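Local coordinates for protein aldehyde dehydrogenase (Bartonella henselae, PDB 3I44) that probably oxidises aldehydes to carboxylic acids with NAD or NADP as cofactor, at residues A[179-184]-A[243-248]; A[129-134]-A[174-179]; A[435-438]-A[442-445]. The protein carries 1 engineered substitution. All blocks are in the same frame, centred on the assembly; numbering follows the deposited sequence. Where two conformers were deposited one is given.

Contact 1: residues A[179-184]-A[243-248]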
ATOM      1  N   THR A 179      20.066   5.903   2.421  1.00 18.28           N
ATOM      2  CA  THR A 179      19.689   7.285   2.127  1.00 18.21           C
ATOM      3  C   THR A 179      18.283   7.391   1.555  1.00 17.90           C
ATOM      4  O   THR A 179      17.557   8.293   1.919  1.00 18.64           O
ATOM      5  CB  THR A 179      20.703   8.018   1.206  1.00 17.91           C
ATOM      6  OG1 THR A 179      20.835   7.341  -0.050  1.00 17.63           O
ATOM      7  CG2 THR A 179      22.053   8.120   1.859  1.00 17.90           C
ATOM      8  N   LEU A 180      17.899   6.453   0.701  1.00 18.28           N
ATOM      9  CA  LEU A 180      16.532   6.393   0.168  1.00 18.82           C
ATOM     10  C   LEU A 180      15.456   6.262   1.252  1.00 19.39           C
ATOM     11  O   LEU A 180      14.320   6.627   0.999  1.00 20.91           O
ATOM     12  CB  LEU A 180      16.373   5.269  -0.847  1.00 18.33           C
ATOM     13  CG  LEU A 180      16.919   5.575  -2.252  1.00 18.51           C
ATOM     14  CD1 LEU A 180      16.826   4.290  -3.114  1.00 16.15           C
ATOM     15  CD2 LEU A 180      16.270   6.819  -2.964  1.00 15.78           C
ATOM     16  N   LYS A 181      15.797   5.765   2.439  1.00 18.44           N
ATOM     17  CA  LYS A 181      14.813   5.610   3.479  1.00 18.21           C
ATOM     18  C   LYS A 181      14.911   6.673   4.556  1.00 18.50           C
ATOM     19  O   LYS A 181      13.907   7.216   4.933  1.00 18.78           O
ATOM     20  CB  LYS A 181      14.923   4.221   4.109  1.00 18.26           C
ATOM     21  CG  LYS A 181      14.621   3.105   3.101  1.00 18.84           C
ATOM     22  CD  LYS A 181      14.588   1.749   3.815  1.00 19.55           C
ATOM     23  CE  LYS A 181      14.620   0.622   2.817  1.00 18.24           C
ATOM     24  NZ  LYS A 181      13.352   0.532   1.990  1.00 18.45           N
ATOM     25  N   VAL A 182      16.110   6.964   5.048  1.00 18.25           N
ATOM     26  CA  VAL A 182      16.241   7.821   6.226  1.00 18.54           C
ATOM     27  C   VAL A 182      15.950   9.294   5.891  1.00 19.00           C
ATOM     28  O   VAL A 182      15.345   9.999   6.679  1.00 19.55           O
ATOM     29  CB  VAL A 182      17.647   7.723   6.840  1.00 17.33           C
ATOM     30  CG1 VAL A 182      17.841   8.792   7.890  1.00 18.16           C
ATOM     31  CG2 VAL A 182      17.882   6.307   7.419  1.00 16.81           C
ATOM     32  N   ILE A 183      16.425   9.762   4.739  1.00 19.58           N
ATOM     33  CA  ILE A 183      16.247  11.160   4.347  1.00 18.92           C
ATOM     34  C   ILE A 183      14.780  11.537   4.157  1.00 18.30           C
ATOM     35  O   ILE A 183      14.367  12.531   4.699  1.00 17.22           O
ATOM     36  CB  ILE A 183      17.113  11.539   3.110  1.00 18.89           C
ATOM     37  CG1 ILE A 183      18.594  11.293   3.413  1.00 19.56           C
ATOM     38  CG2 ILE A 183      16.843  12.981   2.667  1.00 20.21           C
ATOM     39  CD1 ILE A 183      19.210  12.110   4.609  1.00 18.17           C
ATOM     40  N   PRO A 184      13.977  10.767   3.388  1.00 18.53           N
ATOM     41  CA  PRO A 184      12.577  11.227   3.258  1.00 18.93           C
ATOM     42  C   PRO A 184      11.788  11.098   4.583  1.00 20.41           C
ATOM     43  O   PRO A 184      10.870  11.893   4.835  1.00 20.50           O
ATOM     44  CB  PRO A 184      12.002  10.343   2.136  1.00 18.80           C
ATOM     45  CG  PRO A 184      12.899   9.157   2.073  1.00 18.80           C
ATOM     46  CD  PRO A 184      14.272   9.663   2.462  1.00 19.67           C
ATOM     47  N   MET A 243       4.716   2.116  10.149  1.00 22.20           N
ATOM     48  CA  MET A 243       5.158   1.777   8.805  1.00 21.85           C
ATOM     49  C   MET A 243       6.452   1.031   8.829  1.00 22.05           C
ATOM     50  O   MET A 243       7.296   1.285   9.682  1.00 22.38           O
ATOM     51  CB  MET A 243       5.359   3.060   7.995  1.00 22.47           C
ATOM     52  CG  MET A 243       6.136   2.873   6.709  1.00 24.03           C
ATOM     53  SD  MET A 243       6.123   4.391   5.861  1.00 30.06           S
ATOM     54  CE  MET A 243       7.099   3.981   4.361  1.00 23.15           C
ATOM     55  N   ILE A 244       6.613   0.118   7.873  1.00 21.89           N
ATOM     56  CA  ILE A 244       7.875  -0.556   7.639  1.00 22.45           C
ATOM     57  C   ILE A 244       8.296  -0.328   6.192  1.00 21.39           C
ATOM     58  O   ILE A 244       7.514  -0.639   5.279  1.00 20.53           O
ATOM     59  CB  ILE A 244       7.786  -2.072   7.817  1.00 23.34           C
ATOM     60  CG1 ILE A 244       7.549  -2.386   9.275  1.00 26.38           C
ATOM     61  CG2 ILE A 244       9.130  -2.738   7.410  1.00 23.59           C
ATOM     62  CD1 ILE A 244       8.710  -2.058  10.156  1.00 31.21           C
ATOM     63  N   SER A 245       9.516   0.201   6.019  1.00 20.23           N
ATOM     64  CA  SER A 245      10.158   0.303   4.717  1.00 20.68           C
ATOM     65  C   SER A 245      11.245  -0.752   4.622  1.00 20.52           C
ATOM     66  O   SER A 245      12.215  -0.704   5.353  1.00 19.33           O
ATOM     67  CB  SER A 245      10.738   1.695   4.472  1.00 19.91           C
ATOM     68  OG  SER A 245      11.210   1.756   3.143  1.00 20.36           O
ATOM     69  N   PHE A 246      11.087  -1.682   3.683  1.00 20.19           N
ATOM     70  CA  PHE A 246      11.988  -2.813   3.580  1.00 20.74           C
ATOM     71  C   PHE A 246      12.546  -2.990   2.164  1.00 19.76           C
ATOM     72  O   PHE A 246      11.822  -2.952   1.199  1.00 18.69           O
ATOM     73  CB  PHE A 246      11.264  -4.108   4.027  1.00 20.58           C
ATOM     74  CG  PHE A 246      12.047  -5.373   3.769  1.00 20.51           C
ATOM     75  CD1 PHE A 246      12.878  -5.894   4.736  1.00 20.82           C
ATOM     76  CD2 PHE A 246      11.942  -6.035   2.567  1.00 19.82           C
ATOM     77  CE1 PHE A 246      13.599  -7.057   4.494  1.00 22.91           C
ATOM     78  CE2 PHE A 246      12.639  -7.188   2.324  1.00 21.69           C
ATOM     79  CZ  PHE A 246      13.492  -7.688   3.280  1.00 23.72           C
ATOM     80  N   THR A 247      13.851  -3.147   2.083  1.00 20.14           N
ATOM     81  CA  THR A 247      14.533  -3.492   0.834  1.00 20.18           C
ATOM     82  C   THR A 247      15.275  -4.812   1.076  1.00 20.32           C
ATOM     83  O   THR A 247      16.007  -4.941   2.048  1.00 18.70           O
ATOM     84  CB  THR A 247      15.532  -2.399   0.448  1.00 20.52           C
ATOM     85  OG1 THR A 247      14.811  -1.174   0.243  1.00 20.68           O
ATOM     86  CG2 THR A 247      16.307  -2.769  -0.810  1.00 19.87           C
ATOM     87  N   GLY A 248      15.034  -5.787   0.214  1.00 21.80           N
ATOM     88  CA  GLY A 248      15.602  -7.134   0.394  1.00 22.93           C
ATOM     89  C   GLY A 248      14.976  -8.176  -0.516  1.00 23.04           C
ATOM     90  O   GLY A 248      14.423  -7.837  -1.541  1.00 23.22           O
TER

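Contact 2: residues A[129-134]-A[174-179]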
ATOM      1  N   SER A 129      24.928  10.509  -1.965  1.00 21.34           N
ATOM      2  CA  SER A 129      24.907  11.963  -2.037  0.50 21.35           C
ATOM      3  C   SER A 129      23.909  12.420  -3.105  1.00 20.72           C
ATOM      4  O   SER A 129      23.194  13.394  -2.891  1.00 21.61           O
ATOM      5  CB  SER A 129      26.306  12.544  -2.280  0.50 21.25           C
ATOM      6  OG  SER A 129      27.089  11.682  -3.092  0.50 22.06           O
ATOM      7  N   SER A 130      23.836  11.710  -4.226  1.00 20.20           N
ATOM      8  CA  SER A 130      22.888  12.048  -5.293  0.50 19.71           C
ATOM      9  C   SER A 130      21.425  11.926  -4.828  1.00 20.15           C
ATOM     10  O   SER A 130      20.576  12.770  -5.141  1.00 21.01           O
ATOM     11  CB  SER A 130      23.125  11.172  -6.515  0.50 19.85           C
ATOM     12  OG  SER A 130      22.125  11.396  -7.479  0.50 17.35           O
ATOM     13  N   HIS A 131      21.117  10.882  -4.073  1.00 19.80           N
ATOM     14  CA  HIS A 131      19.770  10.749  -3.503  1.00 20.36           C
ATOM     15  C   HIS A 131      19.467  11.885  -2.517  1.00 19.73           C
ATOM     16  O   HIS A 131      18.417  12.481  -2.587  1.00 19.14           O
ATOM     17  CB  HIS A 131      19.590   9.409  -2.804  1.00 20.37           C
ATOM     18  CG  HIS A 131      19.597   8.240  -3.737  1.00 21.51           C
ATOM     19  ND1 HIS A 131      19.172   8.334  -5.040  1.00 24.57           N
ATOM     20  CD2 HIS A 131      19.920   6.945  -3.539  1.00 22.04           C
ATOM     21  CE1 HIS A 131      19.269   7.149  -5.617  1.00 24.09           C
ATOM     22  NE2 HIS A 131      19.712   6.291  -4.724  1.00 23.07           N
ATOM     23  N   ILE A 132      20.393  12.193  -1.629  1.00 20.06           N
ATOM     24  CA  ILE A 132      20.201  13.277  -0.704  1.00 20.07           C
ATOM     25  C   ILE A 132      19.856  14.563  -1.461  1.00 20.84           C
ATOM     26  O   ILE A 132      18.868  15.216  -1.134  1.00 21.96           O
ATOM     27  CB  ILE A 132      21.421  13.512   0.203  1.00 20.59           C
ATOM     28  CG1 ILE A 132      21.603  12.321   1.160  1.00 21.25           C
ATOM     29  CG2 ILE A 132      21.173  14.779   0.985  1.00 20.45           C
ATOM     30  CD1 ILE A 132      22.902  12.252   1.907  1.00 19.13           C
ATOM     31  N   ARG A 133      20.648  14.911  -2.465  1.00 21.14           N
ATOM     32  CA  ARG A 133      20.402  16.135  -3.251  0.50 21.51           C
ATOM     33  C   ARG A 133      19.049  16.114  -3.959  1.00 21.39           C
ATOM     34  O   ARG A 133      18.406  17.161  -4.085  1.00 20.52           O
ATOM     35  CB  ARG A 133      21.515  16.367  -4.296  0.50 21.46           C
ATOM     36  CG  ARG A 133      22.899  16.601  -3.684  0.50 21.75           C
ATOM     37  CD  ARG A 133      23.951  17.060  -4.725  0.50 21.23           C
ATOM     38  NE  ARG A 133      23.825  16.309  -5.963  0.50 18.90           N
ATOM     39  CZ  ARG A 133      24.520  15.223  -6.235  0.50 17.22           C
ATOM     40  NH1 ARG A 133      25.421  14.777  -5.364  0.50 16.05           N
ATOM     41  NH2 ARG A 133      24.286  14.575  -7.367  0.50 16.65           N
ATOM     42  N   ASN A 134      18.658  14.949  -4.465  1.00 21.55           N
ATOM     43  CA  ASN A 134      17.389  14.845  -5.152  1.00 21.21           C
ATOM     44  C   ASN A 134      16.175  14.983  -4.194  1.00 21.15           C
ATOM     45  O   ASN A 134      15.130  15.536  -4.581  1.00 21.33           O
ATOM     46  CB  ASN A 134      17.335  13.595  -6.007  1.00 21.36           C
ATOM     47  CG  ASN A 134      18.174  13.723  -7.287  1.00 25.39           C
ATOM     48  OD1 ASN A 134      18.193  14.757  -7.936  1.00 28.09           O
ATOM     49  ND2 ASN A 134      18.826  12.652  -7.660  1.00 29.74           N
ATOM     50  N   PRO A 174      24.458  -0.490   0.058  1.00 20.37           N
ATOM     51  CA  PRO A 174      24.010  -0.069   1.400  1.00 21.14           C
ATOM     52  C   PRO A 174      23.641   1.428   1.562  1.00 21.32           C
ATOM     53  O   PRO A 174      22.604   1.716   2.123  1.00 21.44           O
ATOM     54  CB  PRO A 174      25.184  -0.464   2.311  1.00 21.55           C
ATOM     55  CG  PRO A 174      26.335  -0.836   1.389  1.00 20.49           C
ATOM     56  CD  PRO A 174      25.721  -1.246   0.083  1.00 20.03           C
ATOM     57  N   MET A 175      24.469   2.359   1.098  1.00 22.21           N
ATOM     58  CA  MET A 175      24.196   3.780   1.274  1.00 22.38           C
ATOM     59  C   MET A 175      23.128   4.254   0.308  1.00 23.09           C
ATOM     60  O   MET A 175      22.371   5.159   0.655  1.00 23.29           O
ATOM     61  CB  MET A 175      25.444   4.655   1.094  1.00 23.94           C
ATOM     62  CG  MET A 175      26.217   4.948   2.344  1.00 24.36           C
ATOM     63  SD  MET A 175      25.238   5.435   3.760  1.00 27.56           S
ATOM     64  CE  MET A 175      25.139   3.860   4.604  1.00 24.17           C
ATOM     65  N   ASN A 176      23.056   3.647  -0.880  1.00 23.00           N
ATOM     66  CA  ASN A 176      21.940   3.891  -1.763  1.00 24.77           C
ATOM     67  C   ASN A 176      20.617   3.646  -0.983  1.00 24.67           C
ATOM     68  O   ASN A 176      19.771   4.537  -0.857  1.00 24.31           O
ATOM     69  CB  ASN A 176      22.039   2.951  -2.979  1.00 25.49           C
ATOM     70  CG  ASN A 176      20.987   3.218  -4.024  1.00 29.55           C
ATOM     71  OD1 ASN A 176      19.963   2.502  -4.130  1.00 34.68           O
ATOM     72  ND2 ASN A 176      21.254   4.206  -4.865  1.00 36.58           N
ATOM     73  N   GLN A 177      20.515   2.451  -0.390  1.00 23.38           N
ATOM     74  CA  GLN A 177      19.301   1.986   0.251  1.00 22.89           C
ATOM     75  C   GLN A 177      19.015   2.705   1.580  1.00 21.92           C
ATOM     76  O   GLN A 177      17.865   3.025   1.855  1.00 22.48           O
ATOM     77  CB  GLN A 177      19.356   0.438   0.354  1.00 23.17           C
ATOM     78  CG  GLN A 177      19.432  -0.222  -1.047  1.00 25.99           C
ATOM     79  CD  GLN A 177      20.215  -1.560  -1.100  1.00 31.20           C
ATOM     80  OE1 GLN A 177      21.114  -1.820  -0.275  1.00 34.86           O
ATOM     81  NE2 GLN A 177      19.854  -2.425  -2.073  1.00 32.76           N
ATOM     82  N   VAL A 178      20.044   3.019   2.368  1.00 20.30           N
ATOM     83  CA  VAL A 178      19.859   3.760   3.610  1.00 19.77           C
ATOM     84  C   VAL A 178      19.412   5.206   3.346  1.00 20.00           C
ATOM     85  O   VAL A 178      18.460   5.674   3.969  1.00 20.55           O
ATOM     86  CB  VAL A 178      21.140   3.753   4.493  1.00 19.85           C
ATOM     87  CG1 VAL A 178      21.046   4.770   5.617  1.00 19.86           C
ATOM     88  CG2 VAL A 178      21.398   2.335   5.032  1.00 18.25           C
ATOM     89  N   THR A 179      20.066   5.903   2.421  1.00 18.28           N
ATOM     90  CA  THR A 179      19.689   7.285   2.127  1.00 18.21           C
ATOM     91  C   THR A 179      18.283   7.391   1.555  1.00 17.90           C
ATOM     92  O   THR A 179      17.557   8.293   1.919  1.00 18.64           O
ATOM     93  CB  THR A 179      20.703   8.018   1.206  1.00 17.91           C
ATOM     94  OG1 THR A 179      20.835   7.341  -0.050  1.00 17.63           O
ATOM     95  CG2 THR A 179      22.053   8.120   1.859  1.00 17.90           C
TER

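Contact 3: residues A[435-438]-A[442-445]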
ATOM      1  N   ILE A 435      15.336  -2.102 -23.093  1.00 20.71           N
ATOM      2  CA  ILE A 435      15.028  -2.273 -24.547  1.00 20.34           C
ATOM      3  C   ILE A 435      16.068  -1.514 -25.322  1.00 20.82           C
ATOM      4  O   ILE A 435      16.328  -0.338 -25.022  1.00 19.26           O
ATOM      5  CB  ILE A 435      13.659  -1.702 -24.925  1.00 21.35           C
ATOM      6  CG1 ILE A 435      12.535  -2.332 -24.084  1.00 21.96           C
ATOM      7  CG2 ILE A 435      13.345  -1.893 -26.444  1.00 20.79           C
ATOM      8  CD1 ILE A 435      11.204  -1.545 -24.141  1.00 21.14           C
ATOM      9  N   GLN A 436      16.696  -2.188 -26.296  1.00 21.07           N
ATOM     10  CA  GLN A 436      17.646  -1.555 -27.192  1.00 21.18           C
ATOM     11  C   GLN A 436      17.185  -1.652 -28.633  1.00 21.91           C
ATOM     12  O   GLN A 436      17.113  -2.756 -29.208  1.00 21.32           O
ATOM     13  CB  GLN A 436      19.034  -2.170 -27.042  1.00 22.09           C
ATOM     14  CG  GLN A 436      19.380  -2.619 -25.637  1.00 20.37           C
ATOM     15  CD  GLN A 436      19.341  -1.517 -24.578  1.00 21.21           C
ATOM     16  OE1 GLN A 436      19.775  -0.372 -24.792  1.00 22.25           O
ATOM     17  NE2 GLN A 436      18.879  -1.900 -23.381  1.00 18.85           N
ATOM     18  N   SER A 437      16.835  -0.497 -29.209  1.00 22.74           N
ATOM     19  CA  SER A 437      16.527  -0.395 -30.641  1.00 23.24           C
ATOM     20  C   SER A 437      16.595   1.057 -31.099  1.00 23.90           C
ATOM     21  O   SER A 437      16.187   1.977 -30.374  1.00 22.29           O
ATOM     22  CB  SER A 437      15.134  -0.937 -30.942  1.00 24.30           C
ATOM     23  OG  SER A 437      14.691  -0.598 -32.259  1.00 23.48           O
ATOM     24  N   GLN A 438      17.116   1.266 -32.306  1.00 24.11           N
ATOM     25  CA  GLN A 438      17.159   2.621 -32.863  1.00 24.50           C
ATOM     26  C   GLN A 438      15.832   3.033 -33.481  1.00 25.29           C
ATOM     27  O   GLN A 438      15.704   4.188 -33.870  1.00 24.66           O
ATOM     28  CB  GLN A 438      18.350   2.789 -33.827  1.00 24.60           C
ATOM     29  CG  GLN A 438      19.623   2.894 -33.040  1.00 23.83           C
ATOM     30  CD  GLN A 438      20.851   2.945 -33.893  1.00 24.94           C
ATOM     31  OE1 GLN A 438      21.491   3.985 -33.977  1.00 24.45           O
ATOM     32  NE2 GLN A 438      21.218   1.819 -34.489  1.00 21.73           N
ATOM     33  N   LYS A 442       9.257   1.329 -32.379  1.00 24.16           N
ATOM     34  CA  LYS A 442       9.376  -0.016 -31.839  1.00 24.76           C
ATOM     35  C   LYS A 442       9.704   0.028 -30.311  1.00 24.11           C
ATOM     36  O   LYS A 442       9.129  -0.690 -29.495  1.00 23.36           O
ATOM     37  CB  LYS A 442      10.410  -0.797 -32.658  1.00 25.13           C
ATOM     38  CG  LYS A 442      10.397  -2.285 -32.363  1.00 27.88           C
ATOM     39  CD  LYS A 442      11.015  -3.106 -33.489  1.00 30.88           C
ATOM     40  CE  LYS A 442      12.515  -2.821 -33.610  1.00 31.70           C
ATOM     41  NZ  LYS A 442      12.943  -3.434 -34.864  1.00 31.23           N
ATOM     42  N   CYS A 443      10.592   0.918 -29.923  1.00 24.22           N
ATOM     43  CA  CYS A 443      10.865   1.133 -28.504  1.00 24.31           C
ATOM     44  C   CYS A 443       9.579   1.425 -27.731  1.00 24.64           C
ATOM     45  O   CYS A 443       9.367   0.880 -26.650  1.00 24.15           O
ATOM     46  CB  CYS A 443      11.881   2.264 -28.286  1.00 24.19           C
ATOM     47  SG  CYS A 443      13.561   1.847 -28.759  1.00 23.97           S
ATOM     48  N   ARG A 444       8.722   2.268 -28.297  1.00 24.73           N
ATOM     49  CA  ARG A 444       7.500   2.665 -27.632  1.00 24.84           C
ATOM     50  C   ARG A 444       6.521   1.513 -27.511  1.00 24.67           C
ATOM     51  O   ARG A 444       5.968   1.308 -26.435  1.00 24.41           O
ATOM     52  CB  ARG A 444       6.847   3.840 -28.351  1.00 24.75           C
ATOM     53  CG  ARG A 444       7.568   5.124 -28.126  1.00 24.57           C
ATOM     54  CD  ARG A 444       6.971   6.221 -28.975  1.00 24.49           C
ATOM     55  NE  ARG A 444       7.532   7.520 -28.640  1.00 24.81           N
ATOM     56  CZ  ARG A 444       7.049   8.674 -29.090  1.00 25.92           C
ATOM     57  NH1 ARG A 444       6.019   8.689 -29.920  1.00 28.16           N
ATOM     58  NH2 ARG A 444       7.591   9.812 -28.707  1.00 26.11           N
ATOM     59  N   ARG A 445       6.302   0.779 -28.595  1.00 24.42           N
ATOM     60  CA  ARG A 445       5.434  -0.408 -28.561  1.00 25.82           C
ATOM     61  C   ARG A 445       5.859  -1.409 -27.491  1.00 25.19           C
ATOM     62  O   ARG A 445       5.024  -1.893 -26.724  1.00 25.91           O
ATOM     63  CB  ARG A 445       5.433  -1.176 -29.888  1.00 26.59           C
ATOM     64  CG  ARG A 445       4.809  -0.502 -31.049  1.00 29.06           C
ATOM     65  CD  ARG A 445       4.519  -1.526 -32.200  1.00 30.15           C
ATOM     66  NE  ARG A 445       5.755  -2.027 -32.825  1.00 31.66           N
ATOM     67  CZ  ARG A 445       6.442  -1.407 -33.784  1.00 28.91           C
ATOM     68  NH1 ARG A 445       6.065  -0.232 -34.250  1.00 29.47           N
ATOM     69  NH2 ARG A 445       7.540  -1.954 -34.256  1.00 29.92           N
TER

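Contact 1: residues A[179-184]-A[243-248]
A buried polar tether between a helix and a strand joins Lys181, on helix 174-188, to Ser245 and Thr247 on strand 243-247, an inner strand of the sheet that carries the cofactor-binding fold in this family. The short helical and strand axes run roughly antiparallel, 9.8 Å apart at their closest, too wide a gap for the hydroxyls to span alone, and a long lysine chain suits it. The chain runs nearly straight from the helix until its last torsion (chi4 -68°), where it turns NZ in between the two hydroxyls. Lys181 NZ donates to Ser245 OG at 2.7 Å and to Thr247 OG1 at 2.8 Å. Because these residues are two apart on the strand, both present their hydroxyls to the same face, while Phe246 between them points away. The aliphatic part also lies against the strand, with Lys181 CD 3.4 Å from Ser245 OG and CE 3.1 Å from Thr247 OG1. A salt bridge from Lys181 NZ to Glu479 adds a third partner, from a loop late in the chain. Two hydroxyls and a carboxylate thus grip the nitrogen, which fixes where the end of this buried chain lies.

Contact 2: residues A[129-134]-A[174-179]
The first torsions of His131 and Thr179 turn their side chains toward each other: CG of His131 lies beside its backbone N (chi1 -68°), which swings the imidazole out toward helix 174-188, while OG1 of Thr179 sits between its own backbone N and carbonyl carbon (chi1 59°), facing the ring edge. Asn176, whose CG is anti to its backbone N, brings its amide to the far end of the same imidazole. The ring turns its CD2-NE2 edge to both side chains. Its CD2 is 3.6 Å from Thr179 OG1, which lies in the ring plane, and its NE2 approaches the Asn176 amide, whose plane is turned 60° from that of the ring. The 2.6 Å between His131 NE2 and Asn176 ND2 is too short and too poorly angled to count as a bond, so the detail at this end is doubtful; Asn176 ND2 has a weak hydrogen bond to Thr127. On the other branch of Thr179, Ile132 CD1 lies 4.2 Å from Thr179 CG2, a methyl-to-methyl contact. Segments 129-134 and 174-179 run nearly parallel, their axes 9.2 Å apart at the closest approach, and the contact is packing between neighbouring helices of the fold. Met175, one turn before Thr179, lies against helices 102-113 and 202-213. Threonine suits its place because the hydroxyl can be spent on its own helix: Met175 O, 2.8 Å from Thr179 OG1, and Asn176 O both compete for its one proton. With that proton directed to a carbonyl of its own helix, the hydroxyl probably meets the ring edge with its oxygen.

Contact 3: residues A[435-438]-A[442-445]
Sulfur and carbonyl make the tightest approach, where Cys443 near the start of helix 440-449 meets Ser437 just past strand 432-436. Lying beside its backbone N (chi1 -72°), Cys443 SG reaches Ser437 O at 3.1 Å and Ser437 CB at 3.9 Å. That carbonyl also accepts a hydrogen bond from Asn458 ND2, so the sulfur is a second neighbour of an oxygen already engaged. A small, polarisable cysteine lets the helix come this close to the strand end, with the CA atoms of Ser437 and Cys443 6.2 Å apart.

Earlier on the strand the packing is apolar. Ile435 points its branched chain at the helix, with CG2 4.4 Å from Cys443 SG and CD1 3.9 Å from Cys443 O. These elements belong to a beta-alpha-beta unit: strand 432-436 leads through a very short connection into helix 440-449, which crosses over to the parallel neighbouring strand 454-457, and Ile435 touches Val455 there as Cys443 touches Val457. A beta-branched residue suits a strand facing a helix in this way, since it favours the extended backbone while offering two apolar branches to the helix.

The polar contacts gather at the turn. Lys442 leaves the helix with CG anti to its backbone N and bends at chi3 (67°), so that Lys442 CE passes 3.4 Å from Ser437 OG. Both side chains end on one carboxylate, that of Asp282: Ser437 OG is hydrogen-bonded to OD1, and Lys442 NZ makes a salt bridge with OD2.

How the contacts relate
From the N terminus, contact 2 closes first, bringing helix 117-141 beside helix 174-188 after a loop that contains strands 145-147 and 156-168. Thr179 belongs to both segments 174-179 and 179-184, so contact 1 opens on the same helix and closes a second loop at strand 243-247. The two loops follow one another without nesting or crossing, and together they join helix 117-141 to the sheet through helix 174-188; Leu180 packs on His131 where they touch. Contact 3 comes much later in another sheet, closing a very short loop, three intervening residues of which two already belong to helix 440-449; its centre is about 33 Å from that of contact 1 and about 30 Å from that of contact 2.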